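Local coordinates for mevalonate 3-kinase (Thermoplasma acidophilum, PDB 4RKS), which phosphorylates (R)-mevalonate at its 3-hydroxyl with ATP, a step of the alternative mevalonate pathway of isoprenoid biosynthesis in extreme acidophiles, at residues D248-D253 and A290-G295; I33-L38 and A54-S59. All blocks are in the same frame, centred on the assembly; numbering follows the deposited sequence.

Both contacts are largely buried and both run to the mevalonate pocket, but they sit in different parts of the chain. Interaction 2 lies near the centre of the molecule and joins two antiparallel strands of the N-terminal family region through backbone hydrogen bonds and a bulge. Interaction 1, in the C-terminal family region, lays a helix on a strand and depends on side chains: one glutamine amide, one tyrosine ring and small apolar contacts; Gln-251, though partly exposed, sits at its centre, and Asp-248 at its margin. The two meet directly, since Asp-253 OD2 probably accepts a hydrogen bond from Leu-37 N and Ile-292 CG2 packs against Gly-34 O.

Interaction 1 (D248-D253 and A290-G295); sequences DLAQED and AYIVTG. With MEV ((R)-mevalonate), chain C.
Gln-251 lies across the ring of Tyr-291, the two side chains crossing at about a right angle with amide and ring planes 35° apart. The glutamine is extended, CG anti to the backbone N (chi1 174°), which carries its amide off the helix to the strand. CG and CD pass close to the ring, CD being 3.4 Å from Tyr-291 CE1. Beyond them OE1 accepts a hydrogen bond from Tyr-291 N at 2.9 Å, with the donor tilted 16° from the carbonyl plane. Glutamine suits this place because its CG and amide can lie obliquely against an aromatic ring while its carbonyl takes up a strand N-H. Tyr-291 O, buried here, has no such partner; Gln-251 CA only approaches it in a CA-H...O contact of 3.3 Å. Beside it the contact is apolar: Ala-250 CB meets Ile-292 CD1 at 3.7 Å, and so small a methyl is consistent with helix and strand axes 6.8 Å apart. Asp-248 OD1 bonds to Trp-288 NE1 and lies near the methyl of Ala-290. This is helix-on-sheet packing of the GHMP kinase C-terminal region, on a strand whose chain continues through a loop carrying Thr-294 and Gly-295 of the mevalonate pocket.

Interaction 2 (I33-L38 and A54-S59); sequences IGVVLL and AGIAYS. With MEV ((R)-mevalonate), chain C.
Ile-33 reaches along strand 54-59 from Ile-56 to Tyr-58. Its CB lies 3.8 Å from Ile-56 CG1, its partner in an antiparallel hydrogen-bonded pair. CG1, anti to the carbonyl carbon (chi1 -66°), moves on to the tyrosine ring and comes 3.5 Å from Tyr-58 CD1; the tip, CD1, stays beside that same ring atom. The CG1-CD1 arm of the isoleucine thus bridges an aliphatic and an aromatic neighbour, the two side chains of Ile-33 and Tyr-58 crossing at about a right angle. Beneath them the backbones are joined in both directions, Ile-33 N to Ile-56 O and Ile-56 N to Ile-33 O, each bond 2.9 Å long and nearly straight.

The next pair, Gly-34 with Gly-55, brings the CA atoms to 4.2 Å. Glycine suits position 34 because its bare CA lies 3.4 Å from mevalonate O3, where a side chain would collide with the substrate carboxylate. Past it the register slips by one residue: Val-35 N and Val-36 N both donate to Ala-54 O, the first at 2.7 Å, and both approach from the same face of its carbonyl plane. Ala-54 N answers by bonding to Val-36 O. The small methyl of Ala-54 meets Val-36 CB, while the two valines also pack on helices 220-238 and 243-262.

The chain turns a corner at Val-35 and continues into the pocket, where Leu-38 N bonds to mevalonate O4 at 2.8 Å, almost straight (175°), and Leu-37 CD2 lies against the carboxylate carbon. Val-35 and Val-36 facing Ala-54 form a classic beta bulge, from which the chain runs to the substrate site of a GHMP-family kinase.

Interaction 1 (D248-D253 and A290-G295)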
loop_
_atom_site.group_PDB
_atom_site.type_symbol
_atom_site.label_atom_id
_atom_site.label_comp_id
_atom_site.label_asym_id
_atom_site.label_seq_id
_atom_site.Cartn_x
_atom_site.Cartn_y
_atom_site.Cartn_z
ATOM N N ASP A 248 0.917 8.110 16.361
ATOM C CA ASP A 248 2.094 8.209 17.234
ATOM C C ASP A 248 2.958 6.951 17.156
ATOM O O ASP A 248 4.181 7.032 17.067
ATOM C CB ASP A 248 1.695 8.418 18.694
ATOM C CG ASP A 248 1.147 9.799 18.974
ATOM O OD1 ASP A 248 1.260 10.699 18.113
ATOM O OD2 ASP A 248 0.602 9.980 20.083
ATOM N N LEU A 249 2.315 5.784 17.212
ATOM C CA LEU A 249 3.035 4.516 17.148
ATOM C C LEU A 249 3.656 4.286 15.761
ATOM O O LEU A 249 4.773 3.781 15.661
ATOM C CB LEU A 249 2.105 3.360 17.520
ATOM C CG LEU A 249 2.648 1.930 17.617
ATOM C CD1 LEU A 249 1.777 1.105 18.525
ATOM C CD2 LEU A 249 2.661 1.266 16.246
ATOM N N ALA A 250 2.929 4.650 14.710
ATOM C CA ALA A 250 3.442 4.567 13.352
ATOM C C ALA A 250 4.741 5.362 13.210
ATOM O O ALA A 250 5.659 4.918 12.528
ATOM C CB ALA A 250 2.415 5.065 12.364
ATOM N N GLN A 251 4.817 6.526 13.854
ATOM C CA GLN A 251 6.039 7.329 13.819
ATOM C C GLN A 251 7.179 6.628 14.563
ATOM O O GLN A 251 8.318 6.647 14.106
ATOM C CB GLN A 251 5.808 8.731 14.413
ATOM C CG GLN A 251 7.099 9.546 14.524
ATOM C CD GLN A 251 6.868 11.004 14.898
ATOM O OE1 GLN A 251 5.978 11.667 14.364
ATOM N NE2 GLN A 251 7.688 11.510 15.807
ATOM N N GLU A 252 6.877 6.005 15.697
ATOM C CA GLU A 252 7.897 5.250 16.434
ATOM C C GLU A 252 8.359 4.034 15.635
ATOM O O GLU A 252 9.547 3.729 15.599
ATOM C CB GLU A 252 7.377 4.808 17.799
ATOM C CG GLU A 252 7.038 5.968 18.714
ATOM C CD GLU A 252 6.699 5.523 20.124
ATOM O OE1 GLU A 252 7.514 4.793 20.730
ATOM O OE2 GLU A 252 5.617 5.907 20.625
ATOM N N ASP A 253 7.414 3.352 14.993
ATOM C CA ASP A 253 7.744 2.241 14.103
ATOM C C ASP A 253 8.623 2.706 12.949
ATOM O O ASP A 253 9.597 2.048 12.601
ATOM C CB ASP A 253 6.479 1.582 13.553
ATOM C CG ASP A 253 6.748 0.193 12.980
ATOM O OD1 ASP A 253 6.854 -0.755 13.788
ATOM O OD2 ASP A 253 6.860 0.054 11.737
ATOM N N ALA A 290 2.005 13.667 13.618
ATOM C CA ALA A 290 2.888 12.502 13.633
ATOM C C ALA A 290 3.240 12.196 12.189
ATOM O O ALA A 290 2.394 12.374 11.303
ATOM C CB ALA A 290 2.218 11.307 14.294
ATOM N N TYR A 291 4.464 11.739 11.932
ATOM C CA TYR A 291 4.865 11.468 10.551
ATOM C C TYR A 291 5.228 10.002 10.312
ATOM O O TYR A 291 5.570 9.286 11.238
ATOM C CB TYR A 291 6.055 12.345 10.146
ATOM C CG TYR A 291 7.371 11.841 10.680
ATOM C CD1 TYR A 291 7.824 12.233 11.933
ATOM C CD2 TYR A 291 8.162 10.976 9.935
ATOM C CE1 TYR A 291 9.019 11.771 12.430
ATOM C CE2 TYR A 291 9.358 10.509 10.427
ATOM C CZ TYR A 291 9.781 10.906 11.672
ATOM O OH TYR A 291 10.975 10.445 12.161
ATOM N N ILE A 292 5.172 9.600 9.043
ATOM C CA ILE A 292 5.558 8.267 8.571
ATOM C C ILE A 292 6.481 8.406 7.352
ATOM O O ILE A 292 6.261 9.275 6.513
ATOM C CB ILE A 292 4.317 7.422 8.179
ATOM C CG1 ILE A 292 3.438 7.135 9.397
ATOM C CG2 ILE A 292 4.721 6.101 7.476
ATOM C CD1 ILE A 292 2.063 6.616 9.029
ATOM N N VAL A 293 7.511 7.564 7.260
ATOM C CA VAL A 293 8.294 7.425 6.032
ATOM C C VAL A 293 8.308 5.947 5.653
ATOM O O VAL A 293 8.680 5.119 6.476
ATOM C CB VAL A 293 9.754 7.928 6.204
ATOM C CG1 VAL A 293 10.551 7.736 4.919
ATOM C CG2 VAL A 293 9.780 9.394 6.675
ATOM N N THR A 294 7.900 5.605 4.432
ATOM C CA THR A 294 7.914 4.196 4.024
ATOM C C THR A 294 9.188 3.909 3.221
ATOM O O THR A 294 10.275 4.004 3.764
ATOM C CB THR A 294 6.636 3.811 3.216
ATOM O OG1 THR A 294 6.533 4.612 2.026
ATOM C CG2 THR A 294 5.392 4.038 4.067
ATOM N N GLY A 295 9.074 3.575 1.940
ATOM C CA GLY A 295 10.259 3.242 1.158
ATOM C C GLY A 295 10.699 4.334 0.194
ATOM O O GLY A 295 11.845 4.376 -0.226
HETATM C C8 MEV C . 6.006 -2.603 1.525
HETATM O O8 MEV C . 6.142 -3.735 0.688
HETATM C C2 MEV C . 7.377 -1.991 1.709
HETATM C C3 MEV C . 7.443 -0.587 2.286
HETATM O O7 MEV C . 6.573 0.307 1.639
HETATM C C4 MEV C . 7.115 -0.590 3.770
HETATM C C5 MEV C . 5.626 -0.552 4.062
HETATM O O3 MEV C . 4.855 0.265 3.474
HETATM O O4 MEV C . 5.147 -1.365 4.888
HETATM C C6 MEV C . 8.861 -0.103 2.084
#

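Interaction 2 (I33-L38 and A54-S59)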
loop_
_atom_site.group_PDB
_atom_site.type_symbol
_atom_site.label_atom_id
_atom_site.label_comp_id
_atom_site.label_asym_id
_atom_site.label_seq_id
_atom_site.Cartn_x
_atom_site.Cartn_y
_atom_site.Cartn_z
ATOM N N ILE A 33 -0.229 3.258 2.392
ATOM C CA ILE A 33 0.874 3.714 3.239
ATOM C C ILE A 33 1.038 2.732 4.393
ATOM O O ILE A 33 0.060 2.410 5.083
ATOM C CB ILE A 33 0.609 5.130 3.808
ATOM C CG1 ILE A 33 0.591 6.167 2.686
ATOM C CG2 ILE A 33 1.658 5.499 4.872
ATOM C CD1 ILE A 33 -0.083 7.488 3.066
ATOM N N GLY A 34 2.254 2.243 4.604
ATOM C CA GLY A 34 2.526 1.387 5.750
ATOM C C GLY A 34 2.394 2.107 7.092
ATOM O O GLY A 34 2.772 3.265 7.225
ATOM N N VAL A 35 1.855 1.413 8.090
ATOM C CA VAL A 35 1.733 1.938 9.456
ATOM C C VAL A 35 2.621 1.143 10.429
ATOM O O VAL A 35 3.281 1.712 11.311
ATOM C CB VAL A 35 0.246 1.921 9.923
ATOM C CG1 VAL A 35 0.135 2.057 11.434
ATOM C CG2 VAL A 35 -0.541 3.032 9.218
ATOM N N VAL A 36 2.624 -0.174 10.274
ATOM C CA VAL A 36 3.706 -1.015 10.808
ATOM C C VAL A 36 4.408 -1.536 9.571
ATOM O O VAL A 36 3.798 -2.227 8.742
ATOM C CB VAL A 36 3.196 -2.166 11.712
ATOM C CG1 VAL A 36 4.358 -3.099 12.143
ATOM C CG2 VAL A 36 2.501 -1.592 12.953
ATOM N N LEU A 37 5.672 -1.160 9.426
ATOM C CA LEU A 37 6.334 -1.180 8.136
ATOM C C LEU A 37 6.914 -2.538 7.809
ATOM O O LEU A 37 7.612 -3.126 8.633
ATOM C CB LEU A 37 7.434 -0.110 8.106
ATOM C CG LEU A 37 6.901 1.312 8.288
ATOM C CD1 LEU A 37 8.042 2.325 8.414
ATOM C CD2 LEU A 37 5.989 1.649 7.127
ATOM N N LEU A 38 6.652 -3.018 6.591
ATOM C CA LEU A 38 7.142 -4.330 6.183
ATOM C C LEU A 38 8.570 -4.313 5.634
ATOM O O LEU A 38 8.912 -3.508 4.772
ATOM C CB LEU A 38 6.216 -4.937 5.129
ATOM C CG LEU A 38 6.685 -6.298 4.617
ATOM C CD1 LEU A 38 6.562 -7.328 5.731
ATOM C CD2 LEU A 38 5.860 -6.701 3.402
ATOM N N ALA A 54 1.152 -3.502 9.101
ATOM C CA ALA A 54 -0.139 -2.820 9.079
ATOM C C ALA A 54 -0.111 -1.639 8.100
ATOM O O ALA A 54 0.949 -1.102 7.782
ATOM C CB ALA A 54 -0.526 -2.338 10.500
ATOM N N GLY A 55 -1.275 -1.235 7.610
ATOM C CA GLY A 55 -1.299 -0.138 6.664
ATOM C C GLY A 55 -2.650 0.520 6.483
ATOM O O GLY A 55 -3.665 0.041 6.995
ATOM N N ILE A 56 -2.650 1.622 5.737
ATOM C CA ILE A 56 -3.879 2.335 5.368
ATOM C C ILE A 56 -3.941 2.509 3.857
ATOM O O ILE A 56 -2.901 2.653 3.216
ATOM C CB ILE A 56 -3.946 3.751 5.980
ATOM C CG1 ILE A 56 -2.586 4.432 5.816
ATOM C CG2 ILE A 56 -4.398 3.722 7.412
ATOM C CD1 ILE A 56 -2.545 5.877 6.303
ATOM N N ALA A 57 -5.145 2.510 3.290
ATOM C CA ALA A 57 -5.336 2.962 1.913
ATOM C C ALA A 57 -5.625 4.465 1.918
ATOM O O ALA A 57 -6.311 4.960 2.810
ATOM C CB ALA A 57 -6.459 2.204 1.241
ATOM N N TYR A 58 -5.093 5.193 0.938
ATOM C CA TYR A 58 -5.337 6.636 0.863
ATOM C C TYR A 58 -5.734 7.066 -0.547
ATOM O O TYR A 58 -5.538 6.321 -1.513
ATOM C CB TYR A 58 -4.095 7.414 1.302
ATOM C CG TYR A 58 -2.955 7.399 0.281
ATOM C CD1 TYR A 58 -2.005 6.382 0.284
ATOM C CD2 TYR A 58 -2.828 8.410 -0.674
ATOM C CE1 TYR A 58 -0.964 6.367 -0.624
ATOM C CE2 TYR A 58 -1.792 8.398 -1.605
ATOM C CZ TYR A 58 -0.862 7.370 -1.570
ATOM O OH TYR A 58 0.174 7.331 -2.477
ATOM N N SER A 59 -6.295 8.270 -0.654
ATOM C CA SER A 59 -6.408 8.952 -1.940
ATOM C C SER A 59 -6.346 10.440 -1.619
ATOM O O SER A 59 -5.891 10.797 -0.538
ATOM C CB SER A 59 -7.701 8.590 -2.673
ATOM O OG SER A 59 -7.647 8.967 -4.043
HETATM C C8 MEV C . 6.006 -2.603 1.525
HETATM O O8 MEV C . 6.142 -3.735 0.688
HETATM C C2 MEV C . 7.377 -1.991 1.709
HETATM C C3 MEV C . 7.443 -0.587 2.286
HETATM O O7 MEV C . 6.573 0.307 1.639
HETATM C C4 MEV C . 7.115 -0.590 3.770
HETATM C C5 MEV C . 5.626 -0.552 4.062
HETATM O O3 MEV C . 4.855 0.265 3.474
HETATM O O4 MEV C . 5.147 -1.365 4.888
HETATM C C6 MEV C . 8.861 -0.103 2.084
#